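Uncharacterized protein lp_0118 (Lactobacillus plantarum, PDB 3K2Y) is of unknown function but probably binds nucleic acid through a HIRAN domain, a small antiparallel beta barrel. Local coordinates at residues Gln38-Asn43 / Leu60-Arg65; Ser51-Thr54 / Ala58-Gly61. All coordinates share one frame; numbering follows the deposited sequence.

Interaction 1 (Gln38-Asn43 / Leu60-Arg65); sequences QRESGN and LGYIAR
Glu-40, in the turn that follows strand 34-39, and Tyr-62, on strand 59-63, reach for each other across the strand that separates them in the antiparallel barrel. Strand 50-53 lies between the two, so the pairing is made by long side chains rather than by backbone, a clear example of polar side chains linking a strand to a non-adjacent turn. The phenol hydroxyl of Tyr-62 donates to the carboxylate: OH lies 2.7 Å from Glu-40 OE1, although that oxygen is crowded in the model and its position less certain. OE1 sits at the edge of the phenol ring, in its plane, and the carboxylate is turned 66° from the ring. Glu-40 gets there as an extended chain, its CG beside the backbone N and opposite the carbonyl carbon (chi1 -48°), and it crosses the tyrosine at about a right angle.

Asn-43 completes the cluster. Its ND2 makes a weak, 3.4 Å hydrogen bond to Glu-40 OE1, and its amide stands almost perpendicular to the phenol, with ND2 3.4 Å from Tyr-62 OH. The type I turn from Glu-40 to Asn-43, closed by Asn-43 N to Glu-40 O at 3.0 Å, sets these two side chains together, while Asn-43 OD1 accepts from the backbone N of Tyr-45 in the same chain. The Tyr-45 of the second subunit packs on Glu-40, Asn-43 and Tyr-62.

A phenylalanine here would keep the ring but lose the hydroxyl, and would probably leave Glu-40 OE1 without its hydroxyl donor and Lys-59 NZ without its oxygen partner. The hydroxyl thus stands between the ammonium group of Lys-59 and a carboxylate whose other oxygen, OE2, is hydrogen-bonded to Ser-51 OG; such surroundings would probably stabilise the negative charge of Glu-40.

Interaction 2 (Ser51-Thr54 / Ala58-Gly61); sequences SVWT and AKLG
Backbone hydrogen bonds come first in the pairing of Val-52 and Trp-53 with Lys-59, Leu-60 and Gly-61. Val-52 N donates to Gly-61 O at 2.9 Å, and Leu-60 N returns a bond to Val-52 O at 3.0 Å. Nearer the turn Thr-54 N meets Ala-58 O at 3.0 Å, though that oxygen is less surely placed. Val-52 and Gly-61 form an antiparallel hydrogen-bonded pair, Trp-53 and Lys-59 a non-hydrogen-bonded one. Leu-60 is the extra residue between them, and its psi of -28° departs from the extended form. At Gly-61 a side chain would run into the carbonyl oxygen of Leu-60.

Contacts with the indole dominate the face that carries Trp-53 and Lys-59. The lysine backbone lies close over the rim of the ring system, and its CB makes a CH-pi contact 3.6 Å from the centroid of the six-membered ring, only 18° off the normal. With CG anti to the backbone N (chi1 -166°) and the rest extended, the aliphatic chain slants across the indole until CE comes 3.9 Å from Ser-51 CB; NZ is hydrogen-bonded to Tyr-62 OH.

One side-chain hydrogen bond lies within strand 50-53. Trp-53 NE1 donates to Ser-51 OG at 2.9 Å, nearly in the indole plane, which helps to fix the ring's rotation; OG is also hydrogen-bonded to Glu-40 OE2.

Apolar contact joins Val-52, on the opposite face from Trp-53, to the bulge residue Leu-60: Val-52 CG1 and Leu-60 CD2 approach to 4.3 Å, and both side chains also touch Val-35 of strand 34-39. Thr-54 OG1 is buried nearby with no polar partner in the model. The whole is a beta hairpin interrupted by a beta bulge, with an aromatic-lysine pair on one face and the buried aliphatic side chains of Val-52 and Leu-60 packed together.

From the N terminus, strand 34-39 runs into the turn at Glu-40, and strand 50-53 then returns beside it. The chain next folds back over a short connection, which interaction 2 closes as the hairpin of strands 50-53 and 59-63. Continuing along strand 59-63, it reaches Tyr-62, where interaction 1 closes the longer excursion that began at residues 38-43. The shorter closure therefore nests within the span of the longer one, and both end on strand 59-63, where their ranges overlap at Leu-60 and Gly-61. Interaction 2 joins adjacent strands, whereas interaction 1 reaches past the middle strand, from the turn after strand 34-39 to strand 59-63; Ser-51, on that middle strand, touches both.

Interaction 1 (Gln38-Asn43 / Leu60-Arg65)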
loop_
_atom_site.group_PDB
_atom_site.type_symbol
_atom_site.label_atom_id
_atom_site.label_comp_id
_atom_site.label_asym_id
_atom_site.label_seq_id
_atom_site.Cartn_x
_atom_site.Cartn_y
_atom_site.Cartn_z
ATOM N N GLN A 38 -5.981 -8.153 -9.669
ATOM C CA GLN A 38 -6.978 -7.852 -8.659
ATOM C C GLN A 38 -7.030 -6.364 -8.361
ATOM O O GLN A 38 -6.031 -5.758 -7.969
ATOM C CB GLN A 38 -6.672 -8.608 -7.366
ATOM C CG GLN A 38 -7.764 -8.473 -6.316
ATOM C CD GLN A 38 -7.433 -9.209 -5.030
ATOM O OE1 GLN A 38 -6.661 -8.722 -4.198
ATOM N NE2 GLN A 38 -8.006 -10.396 -4.865
ATOM N N ARG A 39 -8.209 -5.785 -8.547
ATOM C CA ARG A 39 -8.423 -4.375 -8.288
ATOM C C ARG A 39 -8.620 -4.178 -6.787
ATOM O O ARG A 39 -9.409 -4.882 -6.155
ATOM C CB ARG A 39 -9.666 -3.888 -9.039
ATOM C CG ARG A 39 -9.945 -2.409 -8.873
ATOM C CD ARG A 39 -8.883 -1.569 -9.566
ATOM N NE ARG A 39 -8.721 -0.259 -8.938
ATOM C CZ ARG A 39 -9.686 0.647 -8.844
ATOM N NH1 ARG A 39 -10.887 0.388 -9.336
ATOM N NH2 ARG A 39 -9.456 1.809 -8.257
ATOM N N GLU A 40 -7.896 -3.221 -6.215
ATOM C CA GLU A 40 -8.021 -2.943 -4.790
ATOM C C GLU A 40 -8.296 -1.454 -4.596
ATOM O O GLU A 40 -7.413 -0.691 -4.210
ATOM C CB GLU A 40 -6.740 -3.352 -4.055
ATOM C CG GLU A 40 -6.244 -4.742 -4.414
ATOM C CD GLU A 40 -5.035 -5.173 -3.596
ATOM O OE1 GLU A 40 -4.194 -4.310 -3.269
ATOM O OE2 GLU A 40 -4.919 -6.382 -3.297
ATOM N N SER A 41 -9.528 -1.039 -4.877
ATOM C CA SER A 41 -9.891 0.364 -4.734
ATOM C C SER A 41 -9.904 0.761 -3.266
ATOM O O SER A 41 -10.037 1.938 -2.942
ATOM C CB SER A 41 -11.264 0.637 -5.358
ATOM O OG SER A 41 -12.309 0.101 -4.568
ATOM N N GLY A 42 -9.761 -0.226 -2.386
ATOM C CA GLY A 42 -9.751 0.037 -0.958
ATOM C C GLY A 42 -8.338 0.122 -0.394
ATOM O O GLY A 42 -8.152 0.290 0.813
ATOM N N ASN A 43 -7.336 0.004 -1.263
ATOM C CA ASN A 43 -5.945 0.079 -0.823
ATOM C C ASN A 43 -5.705 1.460 -0.197
ATOM O O ASN A 43 -5.917 2.491 -0.838
ATOM C CB ASN A 43 -5.002 -0.161 -2.012
ATOM C CG ASN A 43 -3.544 -0.289 -1.589
ATOM O OD1 ASN A 43 -2.957 0.656 -1.059
ATOM N ND2 ASN A 43 -2.956 -1.460 -1.822
ATOM N N LEU A 60 2.399 -11.244 -6.074
ATOM C CA LEU A 60 3.665 -10.900 -6.709
ATOM C C LEU A 60 4.005 -9.436 -6.491
ATOM O O LEU A 60 5.177 -9.057 -6.490
ATOM C CB LEU A 60 3.596 -11.175 -8.212
ATOM C CG LEU A 60 3.882 -12.591 -8.710
ATOM C CD1 LEU A 60 3.054 -13.590 -7.944
ATOM C CD2 LEU A 60 3.575 -12.668 -10.191
ATOM N N GLY A 61 2.974 -8.612 -6.317
ATOM C CA GLY A 61 3.191 -7.194 -6.103
ATOM C C GLY A 61 2.052 -6.336 -6.619
ATOM O O GLY A 61 0.886 -6.702 -6.491
ATOM N N TYR A 62 2.395 -5.188 -7.199
ATOM C CA TYR A 62 1.402 -4.262 -7.735
ATOM C C TYR A 62 1.825 -3.685 -9.069
ATOM O O TYR A 62 3.003 -3.718 -9.424
ATOM C CB TYR A 62 1.183 -3.090 -6.776
ATOM C CG TYR A 62 0.430 -3.444 -5.526
ATOM C CD1 TYR A 62 1.072 -4.032 -4.440
ATOM C CD2 TYR A 62 -0.942 -3.224 -5.443
ATOM C CE1 TYR A 62 0.363 -4.398 -3.301
ATOM C CE2 TYR A 62 -1.658 -3.585 -4.314
ATOM C CZ TYR A 62 -1.004 -4.174 -3.248
ATOM O OH TYR A 62 -1.730 -4.565 -2.151
ATOM N N ILE A 63 0.853 -3.153 -9.808
ATOM C CA ILE A 63 1.142 -2.504 -11.085
ATOM C C ILE A 63 1.732 -1.169 -10.642
ATOM O O ILE A 63 1.164 -0.512 -9.772
ATOM C CB ILE A 63 -0.146 -2.200 -11.895
ATOM C CG1 ILE A 63 -0.927 -3.488 -12.183
ATOM C CG2 ILE A 63 0.217 -1.475 -13.189
ATOM C CD1 ILE A 63 -0.303 -4.383 -13.224
ATOM N N ALA A 64 2.861 -0.773 -11.223
ATOM C CA ALA A 64 3.505 0.492 -10.869
ATOM C C ALA A 64 2.500 1.643 -10.854
ATOM O O ALA A 64 1.637 1.736 -11.729
ATOM C CB ALA A 64 4.629 0.789 -11.842
ATOM N N ARG A 65 2.625 2.513 -9.855
ATOM C CA ARG A 65 1.733 3.661 -9.677
ATOM C C ARG A 65 1.625 4.590 -10.888
ATOM O O ARG A 65 0.582 5.213 -11.104
ATOM C CB ARG A 65 2.163 4.468 -8.446
ATOM C CG ARG A 65 1.325 5.709 -8.178
ATOM C CD ARG A 65 1.728 6.377 -6.873
ATOM N NE ARG A 65 1.378 5.564 -5.709
ATOM C CZ ARG A 65 1.744 5.843 -4.461
ATOM N NH1 ARG A 65 2.480 6.918 -4.203
ATOM N NH2 ARG A 65 1.375 5.046 -3.468
#

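Interaction 2 (Ser51-Thr54 / Ala58-Gly61)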
loop_
_atom_site.group_PDB
_atom_site.type_symbol
_atom_site.label_atom_id
_atom_site.label_comp_id
_atom_site.label_asym_id
_atom_site.label_seq_id
_atom_site.Cartn_x
_atom_site.Cartn_y
_atom_site.Cartn_z
ATOM N N SER A 51 -3.172 -5.246 -7.535
ATOM C CA SER A 51 -2.185 -6.248 -7.170
ATOM C C SER A 51 -2.128 -7.343 -8.231
ATOM O O SER A 51 -3.110 -7.609 -8.929
ATOM C CB SER A 51 -2.501 -6.852 -5.793
ATOM O OG SER A 51 -3.859 -7.241 -5.671
ATOM N N VAL A 52 -0.959 -7.959 -8.359
ATOM C CA VAL A 52 -0.745 -9.019 -9.330
ATOM C C VAL A 52 -0.585 -10.347 -8.593
ATOM O O VAL A 52 -0.049 -10.388 -7.481
ATOM C CB VAL A 52 0.511 -8.731 -10.181
ATOM C CG1 VAL A 52 0.648 -9.769 -11.293
ATOM C CG2 VAL A 52 0.420 -7.321 -10.762
ATOM N N TRP A 53 -1.062 -11.426 -9.204
ATOM C CA TRP A 53 -0.983 -12.737 -8.579
ATOM C C TRP A 53 -0.700 -13.864 -9.565
ATOM O O TRP A 53 -0.909 -13.723 -10.771
ATOM C CB TRP A 53 -2.287 -13.045 -7.842
ATOM C CG TRP A 53 -2.719 -11.986 -6.880
ATOM C CD1 TRP A 53 -3.198 -10.744 -7.185
ATOM C CD2 TRP A 53 -2.736 -12.082 -5.452
ATOM N NE1 TRP A 53 -3.514 -10.062 -6.037
ATOM C CE2 TRP A 53 -3.241 -10.857 -4.957
ATOM C CE3 TRP A 53 -2.374 -13.085 -4.540
ATOM C CZ2 TRP A 53 -3.395 -10.607 -3.590
ATOM C CZ3 TRP A 53 -2.527 -12.837 -3.177
ATOM C CH2 TRP A 53 -3.034 -11.606 -2.716
ATOM N N THR A 54 -0.218 -14.982 -9.030
ATOM C CA THR A 54 0.085 -16.167 -9.820
ATOM C C THR A 54 -1.212 -16.941 -10.004
ATOM O O THR A 54 -2.194 -16.691 -9.302
ATOM C CB THR A 54 1.101 -17.075 -9.096
ATOM O OG1 THR A 54 2.367 -16.411 -9.027
ATOM C CG2 THR A 54 1.273 -18.393 -9.837
ATOM N N ALA A 58 -0.692 -16.522 -5.562
ATOM C CA ALA A 58 0.385 -16.093 -4.681
ATOM C C ALA A 58 0.709 -14.674 -5.124
ATOM O O ALA A 58 1.006 -14.438 -6.296
ATOM C CB ALA A 58 1.603 -16.995 -4.843
ATOM N N LYS A 59 0.646 -13.728 -4.192
ATOM C CA LYS A 59 0.905 -12.333 -4.519
ATOM C C LYS A 59 2.309 -12.099 -5.059
ATOM O O LYS A 59 3.279 -12.678 -4.574
ATOM C CB LYS A 59 0.663 -11.456 -3.293
ATOM C CG LYS A 59 0.572 -9.978 -3.608
ATOM C CD LYS A 59 0.152 -9.187 -2.390
ATOM C CE LYS A 59 -0.220 -7.762 -2.766
ATOM N NZ LYS A 59 -0.709 -6.991 -1.591
ATOM N N LEU A 60 2.399 -11.244 -6.074
ATOM C CA LEU A 60 3.665 -10.900 -6.709
ATOM C C LEU A 60 4.005 -9.436 -6.491
ATOM O O LEU A 60 5.177 -9.057 -6.490
ATOM C CB LEU A 60 3.596 -11.175 -8.212
ATOM C CG LEU A 60 3.882 -12.591 -8.710
ATOM C CD1 LEU A 60 3.054 -13.590 -7.944
ATOM C CD2 LEU A 60 3.575 -12.668 -10.191
ATOM N N GLY A 61 2.974 -8.612 -6.317
ATOM C CA GLY A 61 3.191 -7.194 -6.103
ATOM C C GLY A 61 2.052 -6.336 -6.619
ATOM O O GLY A 61 0.886 -6.702 -6.491
#